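Local coordinates for protein type C neurotoxin (Clostridium botulinum, PDB 3PME) that probably binds gangliosides and membrane lipid at the nerve cell surface, as the receptor-binding domain of a botulinum C/D mosaic neurotoxin, at residues S93-S98 with K174-I179; K232-Y237 with N282-I287; I273-A278 with I293-L298. All coordinates share one frame; numbering follows the deposited sequence.

Interaction 1: residues S93-S98 with K174-I179; sequences SIKQNS and KLDKTI
Ser93 and Thr178 form the tight end of this contact. The hydroxyl OG of Ser93 donates to the backbone O of Thr178 at 2.9 Å, tilted 33° from the carbonyl plane. A chi1 of -160° sets that hydroxyl anti to the nitrogen of Ser93. Trp100 packs on Ser93 and Ile179, both buried. Water 1 donates a hydrogen bond to the O of Ser93 and accepts one from the N of Asp176.

A second grip lies at the far end, where the N of Lys174 donates to OG of buried Ser98 at 3.0 Å, nearly straight at 161°; this OG is also bonded to Gln114.

The loose, solvent side is the middle, together with exposed Lys174. Lys95 lays its aliphatic CG 3.5 Å from CG of Asp176, while its chain, bent at chi2 and chi4, carries NZ to 5.1 Å from OD2 of Asp176; water 3 spans that gap and also donates to the O of Thr178. OD2 is held as well by the N of Thr178, an Asx turn.

A type I' turn from Lys95 to Ser98 ends strand 92-95. The contact is a seam of direct and water-borne bonds joining two sheets of the concanavalin-like jelly roll.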
# COMPACT_ATOMS: atom_id res chain seq x y z
N SER A 93 -0.82 11.77 23.41
CA SER A 93 -1.91 11.97 24.36
C SER A 93 -1.38 11.69 25.76
O SER A 93 -2.04 11.02 26.56
CB SER A 93 -3.12 11.09 24.02
OG SER A 93 -4.30 11.58 24.64
N ILE A 94 -0.18 12.20 26.03
CA ILE A 94 0.42 12.20 27.36
C ILE A 94 0.36 13.60 27.94
O ILE A 94 0.86 14.55 27.34
CB ILE A 94 1.90 11.80 27.32
CG1 ILE A 94 2.07 10.40 26.73
CG2 ILE A 94 2.52 11.87 28.73
CD1 ILE A 94 1.49 9.34 27.57
N LYS A 95 -0.24 13.72 29.12
CA LYS A 95 -0.25 14.97 29.86
C LYS A 95 -0.01 14.64 31.32
O LYS A 95 -0.54 13.66 31.83
CB LYS A 95 -1.59 15.68 29.71
CG LYS A 95 -1.81 16.27 28.33
CD LYS A 95 -0.68 17.23 27.97
CE LYS A 95 -0.78 17.69 26.52
NZ LYS A 95 -0.55 16.58 25.54
N GLN A 96 0.80 15.45 32.00
CA GLN A 96 1.01 15.25 33.43
C GLN A 96 1.51 13.84 33.74
O GLN A 96 1.02 13.19 34.67
CB GLN A 96 -0.29 15.51 34.19
CG GLN A 96 -1.03 16.75 33.72
CD GLN A 96 -0.14 17.96 33.72
OE1 GLN A 96 -0.03 18.67 32.71
NE2 GLN A 96 0.52 18.20 34.85
N ASN A 97 2.47 13.37 32.94
CA ASN A 97 3.16 12.11 33.19
C ASN A 97 2.46 10.85 32.69
O ASN A 97 3.04 9.77 32.73
CB ASN A 97 3.45 11.92 34.69
CG ASN A 97 4.21 13.09 35.29
OD1 ASN A 97 4.97 13.78 34.61
ND2 ASN A 97 4.00 13.32 36.58
N SER A 98 1.22 10.97 32.23
CA SER A 98 0.41 9.78 31.98
C SER A 98 -0.46 9.90 30.72
O SER A 98 -0.86 11.00 30.34
CB SER A 98 -0.42 9.46 33.23
OG SER A 98 -1.10 8.23 33.14
N LYS A 174 -4.02 8.04 33.73
CA LYS A 174 -4.91 9.18 33.59
C LYS A 174 -4.95 9.52 32.12
O LYS A 174 -3.95 9.99 31.58
CB LYS A 174 -4.37 10.37 34.40
CG LYS A 174 -5.11 11.69 34.22
CD LYS A 174 -6.54 11.61 34.71
CE LYS A 174 -7.25 12.96 34.61
NZ LYS A 174 -7.28 13.44 33.18
N LEU A 175 -6.08 9.25 31.47
CA LEU A 175 -6.25 9.59 30.06
C LEU A 175 -6.52 11.07 29.93
O LEU A 175 -7.09 11.69 30.83
CB LEU A 175 -7.43 8.84 29.45
CG LEU A 175 -7.31 7.31 29.41
CD1 LEU A 175 -8.62 6.68 28.99
CD2 LEU A 175 -6.14 6.89 28.51
N ASP A 176 -6.09 11.63 28.82
CA ASP A 176 -6.36 13.03 28.52
C ASP A 176 -7.30 13.17 27.33
O ASP A 176 -7.31 12.32 26.42
CB ASP A 176 -5.06 13.76 28.24
CG ASP A 176 -5.21 15.26 28.38
OD1 ASP A 176 -5.33 15.74 29.53
OD2 ASP A 176 -5.23 15.95 27.35
N LYS A 177 -8.08 14.25 27.32
CA LYS A 177 -9.06 14.48 26.26
C LYS A 177 -8.43 15.03 24.98
O LYS A 177 -9.08 15.07 23.94
CB LYS A 177 -10.14 15.44 26.75
CG LYS A 177 -9.66 16.87 26.88
CD LYS A 177 -10.63 17.69 27.70
CE LYS A 177 -10.23 19.16 27.72
NZ LYS A 177 -10.27 19.75 26.35
N THR A 178 -7.17 15.44 25.06
CA THR A 178 -6.49 16.03 23.89
C THR A 178 -5.56 15.03 23.22
O THR A 178 -4.81 14.31 23.89
CB THR A 178 -5.68 17.27 24.29
OG1 THR A 178 -6.56 18.23 24.90
CG2 THR A 178 -5.02 17.89 23.07
N ILE A 179 -5.63 14.97 21.89
CA ILE A 179 -4.73 14.14 21.09
C ILE A 179 -4.07 15.05 20.10
O ILE A 179 -4.75 15.76 19.35
CB ILE A 179 -5.50 13.05 20.32
CG1 ILE A 179 -6.32 12.20 21.28
CG2 ILE A 179 -4.55 12.16 19.55
CD1 ILE A 179 -7.31 11.29 20.57
O HOH W 1 -4.58 10.02 27.11
O HOH W 2 -2.90 12.53 31.85
O HOH W 3 -2.88 15.23 25.58

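Interaction 2: residues K232-Y237 with N282-I287; sequences KFDTEY and NPYSRI
Phe233 and Ser285 supply the straightest polar link: the N of Phe233 donates to the O of Ser285 at 2.9 Å with 162° at the hydrogen, almost in line with the carbonyl. The second bond runs from the N of Tyr284 to OD2 of Asp234, 3.2 Å long and reaching that oxygen from above the carboxylate plane. Lys276 forms a salt bridge with the other oxygen, OD1, so the carboxylate is held at both ends. Among weaker CA-H...O contacts, CA of Tyr284 sits 3.1 Å from the O of Phe233.

Both loops belong to the trefoil-type C-terminal half of the binding domain. A type II turn from Asn282 to Ser285 touches the other segment through Tyr284 and Ser285 and is followed directly by a single bridge, Lys232 with Arg286. The O of Asn282 accepts from both N and OG of Ser285; chi1 of 68° sets this OG between its backbone N and carbonyl carbon, where it also meets the Phe233 ring edge at CD2.

CH-pi contacts complete the set. CG1 of Ile287 stands over the Phe233 ring, 3.5 Å from its centroid and only 4° off the normal. CB of Asp234 covers one face of the Tyr284 ring, 3.6 Å from the centroid, with OG1 of Thr235 at the edge.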
# COMPACT_ATOMS: atom_id res chain seq x y z
N LYS A 232 -3.81 4.21 -10.85
CA LYS A 232 -4.52 5.17 -11.69
C LYS A 232 -4.15 5.01 -13.15
O LYS A 232 -3.02 4.69 -13.49
CB LYS A 232 -4.20 6.60 -11.27
CG LYS A 232 -4.64 6.96 -9.85
CD LYS A 232 -4.08 8.31 -9.41
CE LYS A 232 -2.56 8.24 -9.21
NZ LYS A 232 -2.00 9.51 -8.63
N PHE A 233 -5.12 5.30 -14.01
CA PHE A 233 -4.82 5.41 -15.43
C PHE A 233 -3.83 6.55 -15.69
O PHE A 233 -3.77 7.51 -14.92
CB PHE A 233 -6.12 5.62 -16.20
CG PHE A 233 -7.01 4.42 -16.19
CD1 PHE A 233 -6.66 3.27 -16.88
CD2 PHE A 233 -8.19 4.43 -15.46
CE1 PHE A 233 -7.48 2.15 -16.86
CE2 PHE A 233 -9.01 3.31 -15.43
CZ PHE A 233 -8.66 2.17 -16.12
N ASP A 234 -3.04 6.43 -16.76
CA ASP A 234 -2.06 7.46 -17.16
C ASP A 234 -0.77 7.61 -16.34
O ASP A 234 0.26 8.03 -16.87
CB ASP A 234 -2.73 8.82 -17.29
CG ASP A 234 -3.77 8.84 -18.36
OD1 ASP A 234 -3.41 9.16 -19.52
OD2 ASP A 234 -4.93 8.52 -18.05
N THR A 235 -0.82 7.31 -15.06
CA THR A 235 0.35 7.44 -14.22
C THR A 235 1.44 6.50 -14.71
O THR A 235 1.17 5.37 -15.11
CB THR A 235 -0.01 7.13 -12.74
OG1 THR A 235 -0.89 8.15 -12.26
CG2 THR A 235 1.23 7.07 -11.83
N GLU A 236 2.68 6.96 -14.68
CA GLU A 236 3.79 6.10 -15.04
C GLU A 236 4.08 5.12 -13.92
O GLU A 236 4.17 5.50 -12.75
CB GLU A 236 5.03 6.91 -15.40
CG GLU A 236 4.85 7.64 -16.73
CD GLU A 236 6.09 8.35 -17.21
OE1 GLU A 236 7.15 8.23 -16.56
OE2 GLU A 236 6.00 9.03 -18.26
N TYR A 237 4.24 3.85 -14.29
CA TYR A 237 4.62 2.82 -13.32
C TYR A 237 5.75 1.99 -13.84
O TYR A 237 5.76 1.63 -15.02
CB TYR A 237 3.46 1.86 -13.05
CG TYR A 237 2.30 2.53 -12.37
CD1 TYR A 237 2.37 2.90 -11.03
CD2 TYR A 237 1.12 2.77 -13.06
CE1 TYR A 237 1.29 3.53 -10.40
CE2 TYR A 237 0.05 3.39 -12.44
CZ TYR A 237 0.14 3.76 -11.12
OH TYR A 237 -0.94 4.37 -10.53
N ASN A 282 -11.86 8.33 -17.44
CA ASN A 282 -11.10 9.59 -17.45
C ASN A 282 -9.62 9.45 -17.13
O ASN A 282 -9.22 8.56 -16.38
CB ASN A 282 -11.71 10.59 -16.47
CG ASN A 282 -13.15 10.89 -16.76
OD1 ASN A 282 -14.00 10.85 -15.86
ND2 ASN A 282 -13.45 11.19 -18.02
N PRO A 283 -8.79 10.34 -17.70
CA PRO A 283 -7.37 10.36 -17.36
C PRO A 283 -7.16 10.41 -15.85
O PRO A 283 -7.83 11.18 -15.15
CB PRO A 283 -6.88 11.65 -18.00
CG PRO A 283 -7.75 11.78 -19.23
CD PRO A 283 -9.11 11.28 -18.79
N TYR A 284 -6.25 9.59 -15.36
CA TYR A 284 -5.88 9.55 -13.95
C TYR A 284 -6.98 9.07 -13.00
O TYR A 284 -6.85 9.20 -11.80
CB TYR A 284 -5.28 10.88 -13.50
CG TYR A 284 -4.08 11.30 -14.32
CD1 TYR A 284 -4.22 12.10 -15.43
CD2 TYR A 284 -2.79 10.88 -13.97
CE1 TYR A 284 -3.13 12.49 -16.19
CE2 TYR A 284 -1.69 11.27 -14.72
CZ TYR A 284 -1.87 12.07 -15.83
OH TYR A 284 -0.79 12.48 -16.59
N SER A 285 -8.06 8.49 -13.54
CA SER A 285 -9.06 7.88 -12.66
C SER A 285 -8.56 6.56 -12.06
O SER A 285 -7.60 5.96 -12.56
CB SER A 285 -10.40 7.67 -13.38
OG SER A 285 -10.31 6.70 -14.39
N ARG A 286 -9.18 6.13 -10.97
CA ARG A 286 -8.75 4.89 -10.31
C ARG A 286 -9.03 3.68 -11.17
O ARG A 286 -10.06 3.59 -11.84
CB ARG A 286 -9.44 4.74 -8.95
CG ARG A 286 -9.01 5.77 -7.93
CD ARG A 286 -9.83 5.62 -6.66
NE ARG A 286 -9.26 6.41 -5.57
CZ ARG A 286 -9.68 6.36 -4.31
NH1 ARG A 286 -10.69 5.57 -3.98
NH2 ARG A 286 -9.09 7.11 -3.38
N ILE A 287 -8.09 2.74 -11.15
CA ILE A 287 -8.25 1.47 -11.84
C ILE A 287 -8.90 0.46 -10.90
O ILE A 287 -8.41 0.22 -9.80
CB ILE A 287 -6.90 0.95 -12.34
CG1 ILE A 287 -6.30 1.96 -13.33
CG2 ILE A 287 -7.09 -0.40 -13.02
CD1 ILE A 287 -4.91 1.59 -13.84

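Interaction 3: residues I273-A278 with I293-L298; sequences ITIKSA and IMFHML
The His296 ring has CG of Lys276 over one face, 3.8 Å from the centroid and 3° off the normal, so the methylene sits squarely above the centre. The first torsion of Lys276, which puts CG anti to the carbonyl carbon, sets it there; the bend at chi2 then turns the rest of the chain, and the two side chains cross at about a right angle. NZ of Lys276 continues to a salt bridge with Asp234, and ND1 of His296 is bonded to Glu303. The Phe295 ring has CD1 of Ile273 at its edge, 4.3 Å from CD1 of the ring, whereas CG1 of Ile275 comes in obliquely from a side chain that points the same way.

Four backbone hydrogen bonds establish an antiparallel ladder. Thr274 and His296 form one hydrogen-bonded pair, Lys276 and Met294 the other; the straightest link is Lys276 N to Met294 O, 2.8 Å with 175° at the hydrogen. Between them lies the non-hydrogen-bonded pair Ile275 and Phe295. The axes of the two short strand segments approach to 4.5 Å, their N-to-C directions 148° apart.

On the face bearing Ile273, Ile275, Ile293 and Phe295, the closest apolar meeting is CG2 of Ile275 with CB of Ile293 at 3.6 Å. On the face of Lys276 and His296, Met294 bends at chi3 to bring its CE 3.7 Å from the O of Ser277.

Strand 292-299 pairs further with strands 302-308 and 343-347. Met239 of strand 238-241 and Phe405 of strand 403-406 pack on the Ile273, Ile275 and Phe295 face, placing this pair within the beta-trefoil half.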
# COMPACT_ATOMS: atom_id res chain seq x y z
N ILE A 273 5.72 2.01 -17.85
CA ILE A 273 4.52 1.94 -18.66
C ILE A 273 3.44 2.89 -18.14
O ILE A 273 3.55 3.43 -17.03
CB ILE A 273 3.99 0.49 -18.77
CG1 ILE A 273 3.73 -0.13 -17.38
CG2 ILE A 273 4.98 -0.37 -19.55
CD1 ILE A 273 2.46 0.38 -16.70
N THR A 274 2.42 3.14 -18.95
CA THR A 274 1.19 3.75 -18.45
C THR A 274 0.04 2.82 -18.79
O THR A 274 0.14 2.00 -19.69
CB THR A 274 0.94 5.13 -19.03
OG1 THR A 274 0.84 5.02 -20.45
CG2 THR A 274 2.07 6.08 -18.67
N ILE A 275 -1.04 2.93 -18.03
CA ILE A 275 -2.20 2.06 -18.24
C ILE A 275 -3.33 2.90 -18.80
O ILE A 275 -3.61 4.00 -18.30
CB ILE A 275 -2.63 1.37 -16.92
CG1 ILE A 275 -1.44 0.64 -16.29
CG2 ILE A 275 -3.78 0.39 -17.19
CD1 ILE A 275 -1.73 0.10 -14.89
N LYS A 276 -3.96 2.39 -19.85
CA LYS A 276 -5.05 3.10 -20.51
C LYS A 276 -6.35 2.32 -20.37
O LYS A 276 -6.35 1.09 -20.32
CB LYS A 276 -4.73 3.30 -22.00
CG LYS A 276 -3.42 4.03 -22.28
CD LYS A 276 -3.56 5.48 -21.90
CE LYS A 276 -2.35 6.29 -22.33
NZ LYS A 276 -2.55 7.71 -21.95
N SER A 277 -7.46 3.04 -20.28
CA SER A 277 -8.76 2.39 -20.14
C SER A 277 -9.32 1.97 -21.50
O SER A 277 -9.37 2.77 -22.43
CB SER A 277 -9.75 3.34 -19.47
OG SER A 277 -11.02 2.72 -19.38
N ALA A 278 -9.73 0.71 -21.60
CA ALA A 278 -10.36 0.21 -22.83
C ALA A 278 -11.84 0.57 -22.85
O ALA A 278 -12.54 0.28 -23.83
CB ALA A 278 -10.17 -1.28 -22.95
N ILE A 293 -8.11 -2.95 -19.73
CA ILE A 293 -7.03 -1.97 -19.82
C ILE A 293 -6.08 -2.29 -20.97
O ILE A 293 -6.09 -3.40 -21.51
CB ILE A 293 -6.22 -1.94 -18.51
CG1 ILE A 293 -5.51 -3.27 -18.30
CG2 ILE A 293 -7.14 -1.66 -17.35
CD1 ILE A 293 -4.56 -3.29 -17.10
N MET A 294 -5.29 -1.29 -21.35
CA MET A 294 -4.19 -1.49 -22.28
C MET A 294 -2.94 -0.92 -21.64
O MET A 294 -3.02 -0.05 -20.78
CB MET A 294 -4.49 -0.78 -23.61
CG MET A 294 -5.71 -1.37 -24.29
SD MET A 294 -6.34 -0.34 -25.62
CE MET A 294 -6.93 1.09 -24.71
N PHE A 295 -1.77 -1.42 -22.04
CA PHE A 295 -0.51 -0.91 -21.52
C PHE A 295 0.22 -0.16 -22.62
O PHE A 295 0.38 -0.70 -23.72
CB PHE A 295 0.39 -2.06 -21.05
CG PHE A 295 -0.19 -2.88 -19.94
CD1 PHE A 295 -0.07 -2.46 -18.62
CD2 PHE A 295 -0.85 -4.06 -20.20
CE1 PHE A 295 -0.61 -3.21 -17.59
CE2 PHE A 295 -1.39 -4.83 -19.17
CZ PHE A 295 -1.26 -4.40 -17.86
N HIS A 296 0.63 1.08 -22.35
CA HIS A 296 1.45 1.82 -23.30
C HIS A 296 2.87 1.96 -22.77
O HIS A 296 3.10 1.94 -21.56
CB HIS A 296 0.87 3.20 -23.59
CG HIS A 296 -0.32 3.17 -24.50
ND1 HIS A 296 -0.74 4.27 -25.22
CD2 HIS A 296 -1.15 2.15 -24.85
CE1 HIS A 296 -1.80 3.95 -25.94
NE2 HIS A 296 -2.06 2.67 -25.74
N MET A 297 3.83 2.07 -23.68
CA MET A 297 5.21 2.34 -23.31
C MET A 297 5.79 3.34 -24.30
O MET A 297 5.70 3.13 -25.51
CB MET A 297 6.06 1.07 -23.31
CG MET A 297 7.51 1.33 -22.86
SD MET A 297 8.62 -0.08 -23.05
CE MET A 297 8.10 -1.13 -21.68
N LEU A 298 6.34 4.43 -23.79
CA LEU A 298 7.09 5.38 -24.61
C LEU A 298 8.52 4.84 -24.62
O LEU A 298 9.15 4.68 -23.56
CB LEU A 298 7.04 6.77 -23.99
CG LEU A 298 7.74 7.90 -24.76
CD1 LEU A 298 7.22 8.02 -26.20
CD2 LEU A 298 7.55 9.20 -24.00

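How the interactions relate
Followed from the N terminus, interaction 1 comes first: 174-179 returns to 93-98 across 75 intervening residues, over half of them strand, and ties two sheets of the lectin-like half together. It closes before interaction 2 opens, its centre about 43 Å from that of interaction 2 and about 51 Å from that of interaction 3, across the centre of the chain. Interaction 2 closes a loop of 44 intervening residues and interaction 3 a short one of 14; the two cross, in the order 232-237, 273-278, 282-287, 293-298. With centres about 9 Å apart they touch: probable hydrogen bonds join Tyr237 O to Ile273 N and Asp234 N to Ile275 O, linking the loop contact to the ladder.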